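Local coordinates for 3-oxoacyl-[acyl-carrier-protein] synthase 3 (Pseudomonas aeruginosa, PDB 2X3E) that probably catalyses the first condensation of fatty acid synthesis, joining an acetyl group from acetyl-CoA to malonyl-ACP to give 3-oxobutanoyl-ACP, at residues A[179-184]-A[314-319]; A[40-45]-A[273-278]; A[89-94]-A[105-110]; A[244-249]-A[296-301]. The protein carries 1 engineered substitution. All coordinates share one frame; numbering follows the deposited sequence. Where two conformers were deposited one is given.

Interaction 1 of 4, residues A[179-184]-A[314-319]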
loop_
_atom_site.group_PDB
_atom_site.type_symbol
_atom_site.label_atom_id
_atom_site.label_comp_id
_atom_site.label_asym_id
_atom_site.label_seq_id
_atom_site.Cartn_x
_atom_site.Cartn_y
_atom_site.Cartn_z
ATOM N N ALA A 179 11.353 -0.517 -18.308
ATOM C CA ALA A 179 10.594 -1.758 -18.389
ATOM C C ALA A 179 10.467 -2.336 -16.994
ATOM O O ALA A 179 11.372 -2.170 -16.187
ATOM C CB ALA A 179 11.292 -2.746 -19.301
ATOM N N PHE A 180 9.342 -2.997 -16.716
ATOM C CA PHE A 180 9.111 -3.655 -15.438
ATOM C C PHE A 180 8.846 -5.144 -15.612
ATOM O O PHE A 180 8.339 -5.589 -16.649
ATOM C CB PHE A 180 7.893 -3.059 -14.728
ATOM C CG PHE A 180 8.143 -1.746 -14.066
ATOM C CD1 PHE A 180 8.499 -1.687 -12.731
ATOM C CD2 PHE A 180 7.979 -0.565 -14.764
ATOM C CE1 PHE A 180 8.702 -0.463 -12.106
ATOM C CE2 PHE A 180 8.187 0.659 -14.146
ATOM C CZ PHE A 180 8.546 0.704 -12.821
ATOM N N ASP A 181 9.218 -5.904 -14.586
ATOM C CA ASP A 181 8.733 -7.258 -14.367
ATOM C C ASP A 181 8.183 -7.277 -12.954
ATOM O O ASP A 181 8.878 -6.871 -12.031
ATOM C CB ASP A 181 9.860 -8.285 -14.471
ATOM C CG ASP A 181 9.379 -9.698 -14.195
ATOM O OD1 ASP A 181 8.568 -10.223 -14.994
ATOM O OD2 ASP A 181 9.798 -10.286 -13.179
ATOM N N LEU A 182 6.940 -7.725 -12.784
ATOM C CA LEU A 182 6.306 -7.754 -11.465
ATOM C C LEU A 182 5.445 -9.002 -11.319
ATOM O O LEU A 182 4.664 -9.330 -12.219
ATOM C CB LEU A 182 5.419 -6.527 -11.262
ATOM C CG LEU A 182 6.063 -5.142 -11.343
ATOM C CD1 LEU A 182 5.005 -4.083 -11.627
ATOM C CD2 LEU A 182 6.825 -4.826 -10.058
ATOM N N GLY A 183 5.585 -9.685 -10.186
ATOM C CA GLY A 183 4.816 -10.891 -9.927
ATOM C C GLY A 183 4.671 -11.229 -8.460
ATOM O O GLY A 183 5.140 -10.501 -7.568
ATOM N N SER A 184 3.999 -12.347 -8.220
ATOM C CA SER A 184 3.761 -12.843 -6.878
ATOM C C SER A 184 3.431 -14.327 -6.927
ATOM O O SER A 184 3.000 -14.845 -7.960
ATOM C CB SER A 184 2.615 -12.067 -6.210
ATOM O OG SER A 184 1.350 -12.412 -6.757
ATOM N N LEU A 314 4.568 -14.708 -1.691
ATOM C CA LEU A 314 5.853 -14.202 -2.163
ATOM C C LEU A 314 5.649 -13.129 -3.228
ATOM O O LEU A 314 4.612 -13.101 -3.898
ATOM C CB LEU A 314 6.685 -15.342 -2.768
ATOM C CG LEU A 314 7.021 -16.509 -1.836
ATOM C CD1 LEU A 314 7.798 -17.602 -2.576
ATOM C CD2 LEU A 314 7.798 -16.024 -0.628
ATOM N N THR A 315 6.647 -12.266 -3.374
ATOM C CA THR A 315 6.672 -11.213 -4.386
ATOM C C THR A 315 8.038 -11.160 -5.051
ATOM O O THR A 315 9.039 -11.578 -4.473
ATOM C CB THR A 315 6.419 -9.819 -3.770
ATOM O OG1 THR A 315 7.296 -9.616 -2.647
ATOM C CG2 THR A 315 4.971 -9.677 -3.336
ATOM N N TRP A 316 8.071 -10.631 -6.271
ATOM C CA TRP A 316 9.322 -10.353 -6.958
ATOM C C TRP A 316 9.086 -9.305 -8.028
ATOM O O TRP A 316 7.939 -9.021 -8.411
ATOM C CB TRP A 316 9.877 -11.620 -7.613
ATOM C CG TRP A 316 8.969 -12.159 -8.670
ATOM C CD1 TRP A 316 8.854 -11.723 -9.954
ATOM C CD2 TRP A 316 8.014 -13.213 -8.514
ATOM N NE1 TRP A 316 7.882 -12.444 -10.616
ATOM C CE2 TRP A 316 7.354 -13.368 -9.751
ATOM C CE3 TRP A 316 7.652 -14.040 -7.445
ATOM C CZ2 TRP A 316 6.356 -14.328 -9.952
ATOM C CZ3 TRP A 316 6.657 -14.990 -7.646
ATOM C CH2 TRP A 316 6.026 -15.129 -8.886
ATOM N N GLY A 317 10.178 -8.749 -8.527
ATOM C CA GLY A 317 10.109 -7.859 -9.676
ATOM C C GLY A 317 11.423 -7.182 -9.977
ATOM O O GLY A 317 12.336 -7.177 -9.145
ATOM N N SER A 318 11.521 -6.627 -11.178
ATOM C CA SER A 318 12.692 -5.860 -11.568
ATOM C C SER A 318 12.280 -4.669 -12.427
ATOM O O SER A 318 11.189 -4.646 -13.000
ATOM C CB SER A 318 13.678 -6.733 -12.347
ATOM O OG SER A 318 13.968 -7.929 -11.649
ATOM N N VAL A 319 13.174 -3.685 -12.488
ATOM C CA VAL A 319 12.993 -2.474 -13.292
ATOM C C VAL A 319 14.313 -2.136 -13.968
ATOM O O VAL A 319 15.359 -2.190 -13.321
ATOM C CB VAL A 319 12.614 -1.266 -12.418
ATOM C CG1 VAL A 319 12.162 -0.096 -13.294
ATOM C CG2 VAL A 319 11.536 -1.639 -11.414
HETATM O O HOH W 1 6.882 -11.926 -13.270
#

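Interaction 2 of 4, residues A[40-45]-A[273-278]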
loop_
_atom_site.group_PDB
_atom_site.type_symbol
_atom_site.label_atom_id
_atom_site.label_comp_id
_atom_site.label_asym_id
_atom_site.label_seq_id
_atom_site.Cartn_x
_atom_site.Cartn_y
_atom_site.Cartn_z
ATOM N N THR A 40 25.738 -15.009 7.305
ATOM C CA THR A 40 25.153 -13.834 6.653
ATOM C C THR A 40 26.140 -12.909 5.936
ATOM O O THR A 40 25.739 -12.167 5.034
ATOM C CB THR A 40 24.376 -12.969 7.660
ATOM O OG1 THR A 40 25.280 -12.439 8.638
ATOM C CG2 THR A 40 23.295 -13.793 8.350
ATOM N N GLY A 41 27.406 -12.926 6.353
ATOM C CA GLY A 41 28.396 -11.952 5.883
ATOM C C GLY A 41 28.152 -10.537 6.397
ATOM O O GLY A 41 28.950 -9.632 6.139
ATOM N N VAL A 42 27.058 -10.344 7.132
ATOM C CA VAL A 42 26.718 -9.049 7.697
ATOM C C VAL A 42 27.579 -8.816 8.937
ATOM O O VAL A 42 27.605 -9.649 9.843
ATOM C CB VAL A 42 25.232 -8.988 8.099
ATOM C CG1 VAL A 42 24.914 -7.666 8.787
ATOM C CG2 VAL A 42 24.348 -9.187 6.879
ATOM N N ARG A 43 28.283 -7.687 8.962
ATOM C CA ARG A 43 29.144 -7.338 10.089
ATOM C C ARG A 43 28.521 -6.282 10.999
ATOM O O ARG A 43 28.829 -6.231 12.185
ATOM C CB ARG A 43 30.519 -6.891 9.593
ATOM C CG ARG A 43 31.256 -7.989 8.824
ATOM C CD ARG A 43 32.758 -8.014 9.112
ATOM N NE ARG A 43 33.394 -9.199 8.535
ATOM C CZ ARG A 43 34.670 -9.550 8.711
ATOM N NH1 ARG A 43 35.489 -8.811 9.457
ATOM N NH2 ARG A 43 35.137 -10.655 8.133
ATOM N N GLN A 44 27.651 -5.434 10.455
ATOM C CA GLN A 44 26.874 -4.540 11.305
ATOM C C GLN A 44 25.504 -4.201 10.739
ATOM O O GLN A 44 25.237 -4.356 9.542
ATOM C CB GLN A 44 27.660 -3.266 11.653
ATOM C CG GLN A 44 28.203 -2.477 10.477
ATOM C CD GLN A 44 28.540 -1.031 10.843
ATOM O OE1 GLN A 44 29.298 -0.769 11.780
ATOM N NE2 GLN A 44 27.982 -0.088 10.093
ATOM N N ARG A 45 24.633 -3.748 11.629
ATOM C CA ARG A 45 23.284 -3.376 11.259
ATOM C C ARG A 45 22.822 -2.213 12.139
ATOM O O ARG A 45 23.140 -2.153 13.332
ATOM C CB ARG A 45 22.326 -4.590 11.274
ATOM C CG ARG A 45 22.171 -5.406 12.573
ATOM C CD ARG A 45 23.427 -6.124 13.070
ATOM N NE ARG A 45 23.764 -7.396 12.428
ATOM C CZ ARG A 45 24.902 -8.057 12.644
ATOM N NH1 ARG A 45 25.137 -9.206 12.028
ATOM N NH2 ARG A 45 25.824 -7.579 13.477
ATOM N N SER A 273 26.480 -3.561 -3.646
ATOM C CA SER A 273 26.203 -4.196 -2.359
ATOM C C SER A 273 26.842 -3.481 -1.167
ATOM O O SER A 273 28.040 -3.184 -1.175
ATOM C CB SER A 273 26.684 -5.644 -2.385
ATOM O OG SER A 273 26.514 -6.257 -1.114
ATOM N N ASN A 274 26.028 -3.224 -0.146
ATOM C CA ASN A 274 26.506 -2.732 1.145
ATOM C C ASN A 274 25.960 -3.552 2.313
ATOM O O ASN A 274 25.944 -3.085 3.450
ATOM C CB ASN A 274 26.140 -1.253 1.323
ATOM C CG ASN A 274 24.638 -1.013 1.331
ATOM O OD1 ASN A 274 23.868 -1.797 0.786
ATOM N ND2 ASN A 274 24.221 0.084 1.948
ATOM N N ILE A 275 25.546 -4.787 2.040
ATOM C CA ILE A 275 24.909 -5.630 3.059
ATOM C C ILE A 275 25.814 -5.880 4.274
ATOM O O ILE A 275 25.328 -6.077 5.386
ATOM C CB ILE A 275 24.413 -6.974 2.451
ATOM C CG1 ILE A 275 23.395 -7.640 3.385
ATOM C CG2 ILE A 275 25.588 -7.904 2.123
ATOM C CD1 ILE A 275 22.730 -8.838 2.780
ATOM N N ALA A 276 27.126 -5.854 4.065
ATOM C CA ALA A 276 28.076 -5.992 5.174
ATOM C C ALA A 276 27.975 -4.862 6.206
ATOM O O ALA A 276 28.187 -5.096 7.400
ATOM C CB ALA A 276 29.504 -6.088 4.637
ATOM N N GLU A 277 27.634 -3.652 5.745
ATOM C CA GLU A 277 27.626 -2.462 6.604
ATOM C C GLU A 277 26.250 -2.130 7.174
ATOM O O GLU A 277 26.156 -1.501 8.221
ATOM C CB GLU A 277 28.159 -1.241 5.846
ATOM C CG GLU A 277 29.604 -1.370 5.390
ATOM C CD GLU A 277 29.719 -1.990 4.014
ATOM O OE1 GLU A 277 28.691 -2.465 3.497
ATOM O OE2 GLU A 277 30.832 -2.008 3.449
ATOM N N VAL A 278 25.190 -2.537 6.481
ATOM C CA VAL A 278 23.829 -2.181 6.896
ATOM C C VAL A 278 22.896 -3.370 7.119
ATOM O O VAL A 278 21.803 -3.193 7.643
ATOM C CB VAL A 278 23.169 -1.198 5.886
ATOM C CG1 VAL A 278 24.031 0.045 5.718
ATOM C CG2 VAL A 278 22.917 -1.860 4.530
#

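Interaction 3 of 4, residues A[89-94]-A[105-110]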
loop_
_atom_site.group_PDB
_atom_site.type_symbol
_atom_site.label_atom_id
_atom_site.label_comp_id
_atom_site.label_asym_id
_atom_site.label_seq_id
_atom_site.Cartn_x
_atom_site.Cartn_y
_atom_site.Cartn_z
ATOM N N ALA A 89 -2.023 4.908 7.418
ATOM C CA ALA A 89 -0.714 4.792 6.804
ATOM C C ALA A 89 0.270 5.793 7.429
ATOM O O ALA A 89 -0.125 6.760 8.093
ATOM C CB ALA A 89 -0.825 5.019 5.293
ATOM N N THR A 90 1.557 5.546 7.222
ATOM C CA THR A 90 2.616 6.428 7.715
ATOM C C THR A 90 2.897 7.584 6.749
ATOM O O THR A 90 3.311 8.664 7.172
ATOM C CB THR A 90 3.898 5.607 7.967
ATOM O OG1 THR A 90 3.609 4.600 8.944
ATOM C CG2 THR A 90 5.047 6.491 8.476
ATOM N N ALA A 91 2.640 7.357 5.460
ATOM C CA ALA A 91 2.968 8.322 4.406
ATOM C C ALA A 91 2.351 9.710 4.608
ATOM O O ALA A 91 3.042 10.715 4.433
ATOM C CB ALA A 91 2.591 7.763 3.037
ATOM N N PRO A 92 1.062 9.783 4.987
ATOM C CA PRO A 92 0.519 11.137 5.189
ATOM C C PRO A 92 1.296 11.944 6.237
ATOM O O PRO A 92 1.605 13.116 5.991
ATOM C CB PRO A 92 -0.918 10.879 5.627
ATOM C CG PRO A 92 -1.264 9.557 5.007
ATOM C CD PRO A 92 0.009 8.754 5.061
ATOM N N ARG A 93 1.613 11.326 7.379
ATOM C CA ARG A 93 2.373 12.013 8.429
ATOM C C ARG A 93 3.740 12.455 7.909
ATOM O O ARG A 93 4.167 13.581 8.161
ATOM C CB ARG A 93 2.543 11.139 9.680
ATOM C CG ARG A 93 3.194 11.884 10.858
ATOM C CD ARG A 93 3.348 11.016 12.102
ATOM N NE ARG A 93 3.924 11.780 13.208
ATOM C CZ ARG A 93 4.075 11.322 14.448
ATOM N NH1 ARG A 93 3.699 10.091 14.758
ATOM N NH2 ARG A 93 4.604 12.099 15.383
ATOM N N VAL A 94 4.417 11.576 7.183
ATOM C CA VAL A 94 5.718 11.902 6.619
ATOM C C VAL A 94 5.604 13.079 5.635
ATOM O O VAL A 94 6.378 14.032 5.716
ATOM C CB VAL A 94 6.355 10.675 5.936
ATOM C CG1 VAL A 94 7.627 11.071 5.197
ATOM C CG2 VAL A 94 6.644 9.588 6.985
ATOM N N ALA A 105 -0.852 10.687 -0.626
ATOM C CA ALA A 105 0.053 9.930 0.247
ATOM C C ALA A 105 -0.539 8.600 0.683
ATOM O O ALA A 105 -1.672 8.556 1.154
ATOM C CB ALA A 105 0.420 10.770 1.475
ATOM N N PHE A 106 0.229 7.526 0.513
ATOM C CA PHE A 106 -0.184 6.195 0.963
ATOM C C PHE A 106 1.006 5.259 1.153
ATOM O O PHE A 106 2.094 5.536 0.652
ATOM C CB PHE A 106 -1.208 5.583 -0.019
ATOM C CG PHE A 106 -0.658 5.275 -1.405
ATOM C CD1 PHE A 106 -0.087 4.034 -1.687
ATOM C CD2 PHE A 106 -0.758 6.208 -2.437
ATOM C CE1 PHE A 106 0.397 3.736 -2.961
ATOM C CE2 PHE A 106 -0.288 5.924 -3.712
ATOM C CZ PHE A 106 0.300 4.685 -3.980
ATOM N N ASP A 107 0.787 4.165 1.888
ATOM C CA ASP A 107 1.799 3.116 2.087
ATOM C C ASP A 107 1.506 1.926 1.168
ATOM O O ASP A 107 0.338 1.584 0.943
ATOM C CB ASP A 107 1.823 2.614 3.540
ATOM C CG ASP A 107 2.255 3.674 4.551
ATOM O OD1 ASP A 107 2.527 4.838 4.174
ATOM O OD2 ASP A 107 2.310 3.337 5.765
ATOM N N LEU A 108 2.569 1.295 0.659
ATOM C CA LEU A 108 2.474 0.128 -0.218
ATOM C C LEU A 108 3.155 -1.044 0.472
ATOM O O LEU A 108 4.264 -0.898 0.982
ATOM C CB LEU A 108 3.138 0.423 -1.568
ATOM C CG LEU A 108 3.042 -0.656 -2.656
ATOM C CD1 LEU A 108 3.037 -0.009 -4.045
ATOM C CD2 LEU A 108 4.167 -1.699 -2.548
ATOM N N SER A 109 2.482 -2.192 0.509
ATOM C CA SER A 109 3.008 -3.382 1.173
ATOM C C SER A 109 3.384 -4.449 0.153
ATOM O O SER A 109 2.514 -5.028 -0.485
ATOM C CB SER A 109 1.968 -3.942 2.138
ATOM O OG SER A 109 2.382 -5.192 2.644
ATOM N N ALA A 110 4.684 -4.662 -0.026
ATOM C CA ALA A 110 5.195 -5.764 -0.843
ATOM C C ALA A 110 6.535 -6.264 -0.296
ATOM O O ALA A 110 7.401 -6.703 -1.049
ATOM C CB ALA A 110 5.330 -5.344 -2.310
#

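Interaction 4 of 4, residues A[244-249]-A[296-301]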
loop_
_atom_site.group_PDB
_atom_site.type_symbol
_atom_site.label_atom_id
_atom_site.label_comp_id
_atom_site.label_asym_id
_atom_site.label_seq_id
_atom_site.Cartn_x
_atom_site.Cartn_y
_atom_site.Cartn_z
ATOM N N LEU A 244 24.745 -4.849 -19.000
ATOM C CA LEU A 244 24.446 -4.283 -17.685
ATOM C C LEU A 244 25.702 -3.719 -17.031
ATOM O O LEU A 244 26.703 -4.425 -16.898
ATOM C CB LEU A 244 23.873 -5.347 -16.741
ATOM C CG LEU A 244 22.396 -5.424 -16.413
ATOM C CD1 LEU A 244 22.221 -6.449 -15.293
ATOM C CD2 LEU A 244 21.823 -4.066 -16.010
ATOM N N HIS A 245 25.649 -2.456 -16.624
ATOM C CA HIS A 245 26.727 -1.853 -15.848
ATOM C C HIS A 245 26.499 -2.076 -14.356
ATOM O O HIS A 245 27.453 -2.303 -13.611
ATOM C CB HIS A 245 26.829 -0.346 -16.116
ATOM C CG HIS A 245 27.353 -0.003 -17.476
ATOM N ND1 HIS A 245 26.528 0.211 -18.559
ATOM C CD2 HIS A 245 28.618 0.178 -17.924
ATOM C CE1 HIS A 245 27.260 0.501 -19.618
ATOM N NE2 HIS A 245 28.534 0.489 -19.260
ATOM N N HIS A 246 25.238 -1.989 -13.935
ATOM C CA HIS A 246 24.878 -2.017 -12.515
ATOM C C HIS A 246 23.663 -2.890 -12.238
ATOM O O HIS A 246 22.584 -2.670 -12.787
ATOM C CB HIS A 246 24.582 -0.604 -12.009
ATOM C CG HIS A 246 25.621 0.400 -12.390
ATOM N ND1 HIS A 246 26.912 0.346 -11.916
ATOM C CD2 HIS A 246 25.555 1.489 -13.192
ATOM C CE1 HIS A 246 27.605 1.349 -12.424
ATOM N NE2 HIS A 246 26.804 2.060 -13.199
ATOM N N LEU A 247 23.850 -3.882 -11.378
ATOM C CA LEU A 247 22.756 -4.677 -10.851
ATOM C C LEU A 247 22.616 -4.342 -9.368
ATOM O O LEU A 247 23.574 -4.502 -8.600
ATOM C CB LEU A 247 23.041 -6.165 -11.019
ATOM C CG LEU A 247 21.921 -7.114 -10.570
ATOM C CD1 LEU A 247 20.619 -6.829 -11.303
ATOM C CD2 LEU A 247 22.367 -8.565 -10.778
ATOM N N VAL A 248 21.440 -3.864 -8.982
ATOM C CA VAL A 248 21.168 -3.473 -7.600
ATOM C C VAL A 248 20.028 -4.332 -7.055
ATOM O O VAL A 248 18.855 -3.987 -7.184
ATOM C CB VAL A 248 20.801 -1.986 -7.472
ATOM C CG1 VAL A 248 20.827 -1.580 -6.007
ATOM C CG2 VAL A 248 21.758 -1.129 -8.271
ATOM N N PRO A 249 20.372 -5.483 -6.472
ATOM C CA PRO A 249 19.364 -6.370 -5.918
ATOM C C PRO A 249 18.969 -6.013 -4.484
ATOM O O PRO A 249 19.717 -5.341 -3.762
ATOM C CB PRO A 249 20.062 -7.726 -5.943
ATOM C CG PRO A 249 21.473 -7.406 -5.808
ATOM C CD PRO A 249 21.698 -6.121 -6.509
ATOM N N GLN A 296 30.401 6.008 -3.233
ATOM C CA GLN A 296 31.646 5.403 -3.713
ATOM C C GLN A 296 32.035 5.812 -5.139
ATOM O O GLN A 296 33.104 5.434 -5.616
ATOM C CB GLN A 296 31.536 3.877 -3.655
ATOM C CG GLN A 296 31.394 3.317 -2.251
ATOM C CD GLN A 296 32.691 3.344 -1.483
ATOM O OE1 GLN A 296 33.741 2.947 -1.998
ATOM N NE2 GLN A 296 32.632 3.815 -0.241
ATOM N N GLY A 297 31.175 6.565 -5.821
ATOM C CA GLY A 297 31.395 6.912 -7.226
ATOM C C GLY A 297 31.320 5.719 -8.169
ATOM O O GLY A 297 31.873 5.752 -9.274
ATOM N N ILE A 298 30.631 4.667 -7.740
ATOM C CA ILE A 298 30.516 3.438 -8.523
ATOM C C ILE A 298 29.558 3.623 -9.705
ATOM O O ILE A 298 29.767 3.051 -10.776
ATOM C CB ILE A 298 30.019 2.267 -7.632
ATOM C CG1 ILE A 298 31.169 1.718 -6.789
ATOM C CG2 ILE A 298 29.385 1.151 -8.471
ATOM C CD1 ILE A 298 30.720 0.775 -5.697
ATOM N N LEU A 299 28.528 4.441 -9.512
ATOM C CA LEU A 299 27.442 4.550 -10.481
ATOM C C LEU A 299 27.808 5.470 -11.637
ATOM O O LEU A 299 28.181 6.622 -11.429
ATOM C CB LEU A 299 26.173 5.058 -9.802
ATOM C CG LEU A 299 25.690 4.245 -8.603
ATOM C CD1 LEU A 299 24.414 4.837 -8.037
ATOM C CD2 LEU A 299 25.492 2.782 -8.991
ATOM N N ARG A 300 27.680 4.948 -12.853
ATOM C CA ARG A 300 28.051 5.660 -14.070
ATOM C C ARG A 300 26.892 6.483 -14.601
ATOM O O ARG A 300 25.775 5.982 -14.690
ATOM C CB ARG A 300 28.421 4.669 -15.173
ATOM C CG ARG A 300 29.727 3.941 -15.002
ATOM C CD ARG A 300 29.878 2.890 -16.104
ATOM N NE ARG A 300 29.602 3.433 -17.440
ATOM C CZ ARG A 300 30.523 3.805 -18.330
ATOM N NH1 ARG A 300 31.828 3.703 -18.069
ATOM N NH2 ARG A 300 30.134 4.287 -19.508
ATOM N N ASP A 301 27.171 7.722 -14.999
ATOM C CA ASP A 301 26.197 8.540 -15.718
ATOM C C ASP A 301 25.733 7.779 -16.962
ATOM O O ASP A 301 26.548 7.442 -17.819
ATOM C CB ASP A 301 26.821 9.873 -16.169
ATOM C CG ASP A 301 27.372 10.706 -15.018
ATOM O OD1 ASP A 301 26.877 10.585 -13.881
ATOM O OD2 ASP A 301 28.303 11.505 -15.265
#

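Interaction 1 of 4, residues A[179-184]-A[314-319]
Phe180 lies alongside Val319 in a non-hydrogen-bonded pair of antiparallel strands; in the conformer given, Val319 lies over one face of the phenyl ring, its exact fit being uncertain. At Asp181 the backbone pairs with Ser318, with Asp181 N to Ser318 O at 2.8 Å and a nearly straight 169° at the hydrogen. The carboxylate of Asp181, on the other face of the sheet, is gripped by Arg232, Arg236 and Ser229; its OD2 also lies in plane at the edge of the Trp316 indole, 3.7 Å from CD1. One water joins Asp181 OD1 (3.0 Å) to Trp316 NE1 (2.9 Å). Leu182 pairs with Gly317 and turns with Phe180 toward helix 114-127. Gly183 exchanges two backbone bonds with Trp316, whose indole folds back over the strand because CG stands between the backbone N and carbonyl carbon (chi1 63°). Gly183 CA thus meets the five-membered ring face-on, 3.8 Å from its centroid. The six-membered ring continues over Ser184, whose OG bonds Ala103 O of the second subunit. Strand 177-184, outermost within the chain, thus pairs with 315-322 in the C-terminal-half sheet of the thiolase fold.

Interaction 2 of 4, residues A[40-45]-A[273-278]
Gln44 reaches to the end of the short helix 275-278 and fastens its side-chain amide to the backbone of Glu277. Its CB is still 4.1 Å from Glu277 O, but CG, placed between the backbone N and carbonyl carbon (chi1 55°), passes within 3.2 Å of that same oxygen. CD follows at 3.6 Å from Glu277 O. At the tip, NE2 donates to Glu277 O at 3.0 Å with an angle of 158° at the hydrogen. The bond lies in the carbonyl plane on a lone pair, and the oxygen is almost in the plane of the Gln44 amide, so both flat groups are well aligned for it.

Behind this side chain the backbone is held by a forked bond. Ala276 O accepts from two successive amides, Arg43 N at 3.0 Å and Gln44 N at 3.1 Å; Arg43 N arrives on a lone pair in the carbonyl plane, whereas Gln44 N is somewhat tilted from it. The contact thereby joins the turn between helix 33-40 and strand 44-46 to the helical turn preceding Asn280, a predicted active-site residue of this FabH enzyme. An ST turn shapes the first of these turns, Val42 N donating to Thr40 OG1.

On the buried flank, Val42 and Ile275 cross at about a right angle, with Val42 CG2 3.9 Å from Ile275 CG1. The same methyl also rests against Ile275 O. Ile275 continues onto Thr254 and Leu257 of helix 254-264, while the guanidinium of Arg45 leads away to Ala155 O, Leu20 O and Asn22.

Interaction 3 of 4, residues A[89-94]-A[105-110]
Asp107 uses both carboxylate oxygens to hold the amides of Thr90 and Ala91 where the chain enters helix 91-97. OD2 takes Thr90 N at 2.8 Å along a nearly straight bond, 177° at the hydrogen, although the amide approaches out of the carboxylate plane on the syn side. OD1 accepts from Ala91 N, also at 2.8 Å, through its syn lone pair, but the angle at the hydrogen is only 142°. The side chain can meet both because CG stands anti to the carbonyl carbon (chi1 -65°). Both acid oxygens are buried with these two N-H groups, and the negative charge beside the amino end of a helix is probably stabilised by them and by the helix dipole.

Methyl groups close tightly around the carboxylate: Ala89 CB lies 3.4 Å from Asp107 CG, while Ala91 CB is 3.1 Å from OD1 and 3.3 Å from Phe106 O. The parts joined here belong to the beta-alpha-beta unit of strand 75-79, helix 91-97 and strand 104-109, with Leu78 of the first strand touching Thr90, Ala91 and Asp107.

Toward Ala105 the contact is by van der Waals packing alone and less close. Its CB is 3.7 Å from Pro92 N and 4.0 Å from Ala91 CB. Farther along the helix, partly exposed Arg93 turns its end away from the strand and, in the conformer given, makes a cation-pi contact with Phe189 of the second subunit. Along the strand, Asp107 and Ser109 pair with an antiparallel strand of that subunit, which carries the sheet across the dimer interface.

Interaction 4 of 4, residues A[244-249]-A[296-301]
The backbones stay well apart here, the nearest pair of CA atoms being His246 and Leu299 at 7.3 Å, so side chains of the strand entry bridge to the loop after helix 285-295. The imidazole of His246 reaches across, and Arg300 N donates to its NE2 at 3.0 Å. The bond is almost straight, 172° at the hydrogen, yet the amide lies 34° out of the ring plane. As acceptor, NE2 carries no proton in this bond. Leu299 CD2 sits over the centre of one His246 face, 4.1 Å from the centroid, while His245 CB leans on the opposite face toward the rim. Arg300 CB lies in plane at the ring edge, 3.6 Å from NE2. Beyond it, the arginine chain bends at chi3 and brings its guanidinium almost parallel to the His245 ring, the planes 9° apart, with Arg300 NE 3.4 Å from His245 CD2. His245 ND1 is engaged by Asn304 N. Gly297, in a Schellman motif, ends the preceding helix and starts this loop. The arrangement is a surface contact beside strand 246-249, whose Leu247 also bonds the backbone of Arg270 and Val272; it fastens the helix-to-strand connection that leads into strand 304-311 of the thiolase fold.

In the fold
Interactions 1 and 4 reach the same sheet, at strands 177-184 and 315-322 and at strand 246-249, with centres 20 Å apart. Along the chain, interaction 4 is nested inside the loop closed by interaction 1, interaction 3 inside that of interaction 2, and interaction 2 crosses interactions 1 and 4. Interaction 3 belongs to the other sheet, its centre 27 Å from that of interaction 2 and 28 Å from that of interaction 4; it touches interaction 1 where Thr315 OG1 comes 3.3 Å from Ala110 O. Both meet the second subunit, tying the two sheets to the homodimer interface. Interaction 2 links the N-terminal part to short helix 275-278, just before predicted active-site residue Asn280.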